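PDB 2PH5: homospermidine synthase, which probably catalyses the formation of homospermidine from polyamine precursors, and binds nicotinamide-adenine-dinucleotide (NAD). Local coordinates for residues W226-L231 with N343-I348; P261-Y266 with L299-T304; A170-A175 with N183-A188. All coordinates share one frame; numbering follows the deposited sequence.

Overall arrangement
Contact 1 and contact 3 lie at the surface, whereas contact 2 is a buried contact. They use different elements. Contact 1 sets the start of helix 228-236 against strand 344-347 beside the NAD site, contact 2 joins the turn before strand 264-267 to the end of helix 295-302, and contact 3 folds the loop after helix 158-176 back on that helix. Contact 1 is about 30 Å from contact 2, centre to centre, and on the other side of the chain's centre. Contacts 2 and 3 touch, with F302 CD1 3.5 Å from A188 CB. Chemically, contact 1 mixes apolar packing with two asparagine amides crossing at the solvent edge, contact 2 is compact around a cysteine, and contact 3 is aliphatic.

Contact 1 (W226-L231 with N343-I348); sequences WSANGL and NKNRLI
W226 and A228 meet L347 and N345 where the parallel pair of strands 221-224 and 344-347 gives way to helix 228-236. The segment 226-231 is thus the junction of a strand-turn-helix unit, and strand 344-347 runs alongside it: the CA atoms of W226 and L347 are 6.0 Å apart, those of A228 and N345 6.2 Å. The close packing is at the buried A228, whose CB points toward the strand and lies 3.5 Å from CG of N345 and 3.9 Å from its CB. F222 of the neighbouring strand also touches both residues, closing this inner part. Beside the NAD-binding residue C23, L347 has CG anti to its backbone N (chi1 168°), which carries CD1 over the main chain of W226, 3.6 Å from the CA of that residue. The CB of W226 points away from strand 344-347; its indole NE1 is hydrogen-bonded to Y321 and its side chain comes within about 5 Å of NAD.

The outer edge is looser and polar. N229, exposed to solvent, reaches across to the amide of N345, and the two amide planes stand 87° apart, so the groups cross rather than stack. R346 points away from the helix and forms salt bridges with E221 and E351. The total surface buried between the segments is modest, 213 Å², and of the five touching residues only A228 is buried. S227 touches NAD and is also the N-cap of helix 228-236: its OG accepts from G230 N at 3.1 Å, with an N-H...O angle of 158°.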
# COMPACT_ATOMS: atom_id res chain seq x y z
N TRP A 226 -10.65 7.34 11.02
CA TRP A 226 -11.44 6.93 12.18
C TRP A 226 -10.56 6.07 13.07
O TRP A 226 -9.35 5.99 12.85
CB TRP A 226 -12.70 6.15 11.77
CG TRP A 226 -12.48 5.06 10.79
CD1 TRP A 226 -12.16 5.20 9.47
CD2 TRP A 226 -12.63 3.65 11.02
NE1 TRP A 226 -12.10 3.97 8.87
CE2 TRP A 226 -12.39 3.00 9.78
CE3 TRP A 226 -12.95 2.87 12.15
CZ2 TRP A 226 -12.46 1.60 9.64
CZ3 TRP A 226 -13.02 1.48 12.00
CH2 TRP A 226 -12.78 0.87 10.76
N SER A 227 -11.15 5.42 14.07
CA SER A 227 -10.37 4.61 14.99
C SER A 227 -9.37 3.66 14.34
O SER A 227 -9.75 2.74 13.61
CB SER A 227 -11.28 3.79 15.90
OG SER A 227 -10.49 2.96 16.73
N ALA A 228 -8.09 3.87 14.64
CA ALA A 228 -7.06 3.00 14.09
C ALA A 228 -7.25 1.58 14.62
O ALA A 228 -7.16 0.61 13.85
CB ALA A 228 -5.67 3.52 14.45
N ASN A 229 -7.54 1.43 15.91
CA ASN A 229 -7.74 0.09 16.46
C ASN A 229 -8.94 -0.63 15.86
O ASN A 229 -8.91 -1.85 15.69
CB ASN A 229 -7.85 0.13 17.98
CG ASN A 229 -6.52 -0.15 18.66
OD1 ASN A 229 -5.89 -1.18 18.41
ND2 ASN A 229 -6.09 0.77 19.51
N GLY A 230 -10.00 0.11 15.55
CA GLY A 230 -11.15 -0.52 14.94
C GLY A 230 -10.75 -1.15 13.62
O GLY A 230 -11.05 -2.32 13.35
N LEU A 231 -10.06 -0.39 12.77
CA LEU A 231 -9.64 -0.92 11.48
C LEU A 231 -8.67 -2.10 11.63
O LEU A 231 -8.81 -3.11 10.95
CB LEU A 231 -9.01 0.18 10.62
CG LEU A 231 -8.52 -0.23 9.23
CD1 LEU A 231 -9.67 -0.76 8.38
CD2 LEU A 231 -7.89 0.99 8.58
N ASN A 343 3.18 0.97 17.58
CA ASN A 343 3.08 1.41 18.97
C ASN A 343 2.36 2.76 19.09
O ASN A 343 2.08 3.22 20.20
CB ASN A 343 4.48 1.50 19.60
CG ASN A 343 5.16 0.15 19.69
OD1 ASN A 343 4.52 -0.87 19.99
ND2 ASN A 343 6.47 0.12 19.44
N LYS A 344 2.05 3.38 17.96
CA LYS A 344 1.38 4.67 17.98
C LYS A 344 0.18 4.74 17.03
O LYS A 344 0.22 4.18 15.93
CB LYS A 344 2.40 5.76 17.62
CG LYS A 344 2.23 7.04 18.39
CD LYS A 344 0.93 7.71 18.00
CE LYS A 344 0.37 8.55 19.15
NZ LYS A 344 -0.08 7.68 20.28
N ASN A 345 -0.89 5.41 17.45
CA ASN A 345 -2.08 5.57 16.63
C ASN A 345 -2.39 7.05 16.47
O ASN A 345 -2.12 7.85 17.37
CB ASN A 345 -3.30 4.89 17.25
CG ASN A 345 -3.30 3.39 17.07
OD1 ASN A 345 -2.82 2.89 16.07
ND2 ASN A 345 -3.87 2.68 18.03
N ARG A 346 -2.96 7.43 15.34
CA ARG A 346 -3.29 8.83 15.13
C ARG A 346 -4.55 8.96 14.30
O ARG A 346 -4.75 8.21 13.35
CB ARG A 346 -2.13 9.56 14.45
CG ARG A 346 -2.38 11.05 14.25
CD ARG A 346 -1.09 11.82 14.02
NE ARG A 346 -0.37 11.35 12.84
CZ ARG A 346 -0.48 11.89 11.63
NH1 ARG A 346 0.22 11.39 10.62
NH2 ARG A 346 -1.27 12.94 11.43
N LEU A 347 -5.42 9.89 14.70
CA LEU A 347 -6.67 10.14 13.98
C LEU A 347 -6.51 11.42 13.18
O LEU A 347 -6.30 12.50 13.75
CB LEU A 347 -7.84 10.32 14.97
CG LEU A 347 -9.18 10.88 14.44
CD1 LEU A 347 -9.87 9.87 13.52
CD2 LEU A 347 -10.09 11.19 15.64
N ILE A 348 -6.58 11.31 11.86
CA ILE A 348 -6.44 12.50 11.06
C ILE A 348 -7.75 13.25 10.94
O ILE A 348 -8.77 12.71 10.49
CB ILE A 348 -5.87 12.20 9.68
CG1 ILE A 348 -6.61 11.01 9.05
CG2 ILE A 348 -4.39 11.93 9.82
CD1 ILE A 348 -6.30 10.81 7.57

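Contact 2 (P261-Y266 with L299-T304); sequences PQCAIY and LTNFLT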
# COMPACT_ATOMS: atom_id res chain seq x y z
N PRO A 261 -23.42 -19.09 12.09
CA PRO A 261 -24.41 -18.57 11.14
C PRO A 261 -24.42 -19.40 9.85
O PRO A 261 -23.38 -19.59 9.22
CB PRO A 261 -23.94 -17.13 10.91
CG PRO A 261 -22.45 -17.24 11.06
CD PRO A 261 -22.31 -18.13 12.27
N GLN A 262 -25.60 -19.90 9.48
CA GLN A 262 -25.75 -20.74 8.29
C GLN A 262 -25.46 -20.01 6.97
O GLN A 262 -25.00 -20.62 6.01
CB GLN A 262 -27.17 -21.33 8.25
CG GLN A 262 -28.29 -20.27 8.20
CD GLN A 262 -29.68 -20.87 7.97
OE1 GLN A 262 -30.18 -21.65 8.80
NE2 GLN A 262 -30.31 -20.51 6.86
N CYS A 263 -25.72 -18.71 6.94
CA CYS A 263 -25.51 -17.88 5.75
C CYS A 263 -24.07 -17.44 5.52
O CYS A 263 -23.71 -17.07 4.40
CB CYS A 263 -26.36 -16.62 5.84
SG CYS A 263 -25.74 -15.46 7.09
N ALA A 264 -23.25 -17.47 6.57
CA ALA A 264 -21.86 -17.02 6.46
C ALA A 264 -20.81 -18.05 6.09
O ALA A 264 -20.91 -19.24 6.42
CB ALA A 264 -21.44 -16.31 7.74
N ILE A 265 -19.80 -17.56 5.40
CA ILE A 265 -18.69 -18.38 4.97
C ILE A 265 -17.45 -17.60 5.42
O ILE A 265 -17.47 -16.38 5.51
CB ILE A 265 -18.72 -18.55 3.43
CG1 ILE A 265 -17.48 -19.28 2.95
CG2 ILE A 265 -18.85 -17.20 2.74
CD1 ILE A 265 -17.38 -19.34 1.44
N TYR A 266 -16.38 -18.32 5.74
CA TYR A 266 -15.18 -17.64 6.18
C TYR A 266 -14.00 -18.05 5.33
O TYR A 266 -14.05 -19.03 4.60
CB TYR A 266 -14.90 -17.94 7.65
CG TYR A 266 -15.98 -17.41 8.57
CD1 TYR A 266 -17.22 -18.06 8.66
CD2 TYR A 266 -15.81 -16.22 9.28
CE1 TYR A 266 -18.25 -17.53 9.43
CE2 TYR A 266 -16.84 -15.69 10.05
CZ TYR A 266 -18.06 -16.34 10.11
OH TYR A 266 -19.09 -15.80 10.84
N LEU A 299 -27.77 -8.48 7.46
CA LEU A 299 -28.31 -8.07 6.17
C LEU A 299 -28.62 -9.28 5.29
O LEU A 299 -29.67 -9.34 4.66
CB LEU A 299 -27.33 -7.16 5.42
CG LEU A 299 -27.20 -5.75 5.98
CD1 LEU A 299 -26.14 -4.97 5.21
CD2 LEU A 299 -28.55 -5.06 5.91
N THR A 300 -27.70 -10.24 5.26
CA THR A 300 -27.89 -11.43 4.45
C THR A 300 -29.20 -12.14 4.80
O THR A 300 -30.01 -12.43 3.92
CB THR A 300 -26.71 -12.41 4.62
OG1 THR A 300 -25.50 -11.77 4.19
CG2 THR A 300 -26.93 -13.66 3.80
N ASN A 301 -29.40 -12.42 6.09
CA ASN A 301 -30.61 -13.08 6.55
C ASN A 301 -31.82 -12.20 6.24
O ASN A 301 -32.88 -12.70 5.85
CB ASN A 301 -30.54 -13.34 8.06
CG ASN A 301 -29.52 -14.42 8.43
OD1 ASN A 301 -28.97 -15.09 7.55
ND2 ASN A 301 -29.29 -14.60 9.72
N PHE A 302 -31.67 -10.90 6.40
CA PHE A 302 -32.75 -9.95 6.13
C PHE A 302 -33.20 -10.05 4.67
O PHE A 302 -34.34 -9.74 4.35
CB PHE A 302 -32.28 -8.53 6.43
CG PHE A 302 -33.37 -7.49 6.29
CD1 PHE A 302 -34.41 -7.43 7.21
CD2 PHE A 302 -33.34 -6.57 5.25
CE1 PHE A 302 -35.41 -6.47 7.11
CE2 PHE A 302 -34.33 -5.60 5.13
CZ PHE A 302 -35.37 -5.55 6.06
N LEU A 303 -32.30 -10.48 3.79
CA LEU A 303 -32.64 -10.60 2.37
C LEU A 303 -32.69 -12.06 1.93
O LEU A 303 -32.52 -12.36 0.75
CB LEU A 303 -31.63 -9.85 1.51
CG LEU A 303 -31.62 -8.34 1.76
CD1 LEU A 303 -30.44 -7.71 1.05
CD2 LEU A 303 -32.95 -7.75 1.29
N THR A 304 -32.91 -12.94 2.89
CA THR A 304 -32.99 -14.37 2.62
C THR A 304 -34.45 -14.75 2.37
O THR A 304 -35.36 -14.12 2.89
CB THR A 304 -32.44 -15.19 3.81
OG1 THR A 304 -31.03 -15.00 3.90
CG2 THR A 304 -32.74 -16.67 3.63
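C263 meets T300 and N301 through small groups. Its CB lies 3.6 Å from CG2 of T300, and its SG lies 3.3 Å from OD1 of N301. The same OD1 is 3.5 Å from C263 CB, so the amide oxygen sits against the base of the cysteine as well as its sulfur. SG takes the crowded position between backbone N and carbonyl carbon (chi1 71°).

What places these groups comes next. Q262 and C263 have the backbone angles of a type I turn, with a weak bond from A264 N to P261 O, and the turn leads into strand 264-267; C263, just before it, is backbone-bonded to W243. On the other side, helix 295-302 ends here: T300 O accepts from L303 N and, on the opposite face of its plane, from T304 OG1 at 2.8 Å. R314 of strand 311-322 touches both C263 and T300, and I297 adds to the cover over C263.

Because the hydroxyl of T300 is bonded to T296 O within its own helix, the threonine offers its methyl to the cysteine, and this side of the contact is held by van der Waals fit.

Contact 3 (A170-A175 with N183-A188); sequences ALLNIA and NRPKNA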
# COMPACT_ATOMS: atom_id res chain seq x y z
N ALA A 170 -32.01 1.81 -2.59
CA ALA A 170 -31.57 1.35 -3.90
C ALA A 170 -32.53 0.30 -4.45
O ALA A 170 -32.86 0.30 -5.64
CB ALA A 170 -30.16 0.77 -3.80
N LEU A 171 -32.97 -0.60 -3.58
CA LEU A 171 -33.90 -1.65 -3.98
C LEU A 171 -35.15 -1.03 -4.61
O LEU A 171 -35.64 -1.51 -5.62
CB LEU A 171 -34.27 -2.51 -2.76
CG LEU A 171 -33.97 -4.01 -2.84
CD1 LEU A 171 -32.69 -4.26 -3.57
CD2 LEU A 171 -33.92 -4.61 -1.44
N LEU A 172 -35.65 0.05 -4.02
CA LEU A 172 -36.83 0.70 -4.57
C LEU A 172 -36.51 1.46 -5.85
O LEU A 172 -37.27 1.39 -6.81
CB LEU A 172 -37.46 1.65 -3.53
CG LEU A 172 -37.94 1.05 -2.21
CD1 LEU A 172 -38.48 2.16 -1.33
CD2 LEU A 172 -39.02 -0.01 -2.45
N ASN A 173 -35.39 2.18 -5.87
CA ASN A 173 -35.02 2.93 -7.08
C ASN A 173 -34.87 2.01 -8.28
O ASN A 173 -35.38 2.30 -9.36
CB ASN A 173 -33.73 3.72 -6.88
CG ASN A 173 -33.89 4.88 -5.94
OD1 ASN A 173 -35.01 5.23 -5.55
ND2 ASN A 173 -32.78 5.51 -5.57
N ILE A 174 -34.19 0.89 -8.10
CA ILE A 174 -34.00 -0.05 -9.20
C ILE A 174 -35.36 -0.55 -9.69
O ILE A 174 -35.52 -0.86 -10.86
CB ILE A 174 -33.15 -1.25 -8.78
CG1 ILE A 174 -31.75 -0.78 -8.35
CG2 ILE A 174 -33.05 -2.24 -9.94
CD1 ILE A 174 -30.88 -1.88 -7.77
N ALA A 175 -36.32 -0.64 -8.77
CA ALA A 175 -37.66 -1.10 -9.10
C ALA A 175 -38.38 -0.08 -9.99
O ALA A 175 -39.01 -0.46 -10.98
CB ALA A 175 -38.46 -1.36 -7.82
N ASN A 183 -45.81 -1.48 -3.71
CA ASN A 183 -45.89 -0.76 -2.45
C ASN A 183 -44.60 -0.98 -1.68
O ASN A 183 -43.94 -2.00 -1.84
CB ASN A 183 -47.07 -1.25 -1.61
CG ASN A 183 -48.38 -1.28 -2.40
OD1 ASN A 183 -48.58 -2.14 -3.25
ND2 ASN A 183 -49.26 -0.33 -2.11
N ARG A 184 -44.23 -0.01 -0.85
CA ARG A 184 -43.02 -0.11 -0.05
C ARG A 184 -43.17 -1.31 0.89
O ARG A 184 -44.04 -1.31 1.77
CB ARG A 184 -42.81 1.17 0.76
CG ARG A 184 -41.37 1.42 1.16
CD ARG A 184 -41.15 1.32 2.66
NE ARG A 184 -41.77 2.41 3.40
CZ ARG A 184 -41.51 3.70 3.22
NH1 ARG A 184 -42.13 4.62 3.96
NH2 ARG A 184 -40.63 4.08 2.31
N PRO A 185 -42.34 -2.35 0.71
CA PRO A 185 -42.38 -3.56 1.54
C PRO A 185 -42.22 -3.28 3.02
O PRO A 185 -41.58 -2.31 3.42
CB PRO A 185 -41.24 -4.41 0.97
CG PRO A 185 -40.29 -3.39 0.45
CD PRO A 185 -41.19 -2.39 -0.21
N LYS A 186 -42.81 -4.14 3.85
CA LYS A 186 -42.72 -3.96 5.30
C LYS A 186 -41.80 -4.96 5.97
O LYS A 186 -40.70 -4.62 6.41
CB LYS A 186 -44.10 -4.04 5.94
CG LYS A 186 -45.13 -3.09 5.36
CD LYS A 186 -45.89 -3.72 4.21
CE LYS A 186 -46.73 -4.89 4.70
NZ LYS A 186 -47.73 -4.47 5.72
N ASN A 187 -42.25 -6.20 6.07
CA ASN A 187 -41.46 -7.23 6.71
C ASN A 187 -40.21 -7.57 5.90
O ASN A 187 -40.07 -7.16 4.74
CB ASN A 187 -42.31 -8.48 6.87
CG ASN A 187 -42.85 -8.96 5.56
OD1 ASN A 187 -42.11 -9.44 4.71
ND2 ASN A 187 -44.15 -8.81 5.36
N ALA A 188 -39.31 -8.32 6.52
CA ALA A 188 -38.06 -8.73 5.88
C ALA A 188 -38.32 -9.58 4.63
O ALA A 188 -37.68 -9.37 3.60
CB ALA A 188 -37.21 -9.52 6.87
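L172 faces R184 and P185 across a helix-loop-helix connection, in which the chain leaving helix 158-176 turns back along its flank before entering helix 188-197. The CA atoms of L172 and R184 remain 7.7 Å apart, so side chains, not backbones, make the contact.

L172 is the whole contribution of the helix. It has CG anti to its carbonyl carbon (chi1 -61°), and a nearly straight second torsion then spreads the two methyls to different partners: CD1 goes to R184, where CG is 3.9 Å away, and CD2 goes to the ring of P185, where CD is likewise 3.9 Å away. The leucine and proline run past one another in opposite senses, while the leucine crosses the arginine at a slant.

R184 touches with its aliphatic root. CG stands anti to the backbone N, and the chain then bends at chi2 (-113°) and again at chi3, turning the guanidinium away from the leucine. That polar end has its own partner, since NH1 forms a salt bridge with D422. R184 thus gives an aliphatic contact to L172 and an ionic link to D422, just before helix 423-430, from which H423 touches both R184 and L172 and Q424 touches R184. P185, on the other flank, rests against E190 and W191, so its ring lies between L172 and the next helix.

The burial is small, 104 Å² in all, and the segments lie away from the NAD pocket. The loop is pinned at its far end by E190, whose OE1 accepts from K186 N; in return, N187, the N-cap of helix 188-197, accepts at its OD1 from the backbone N of E190.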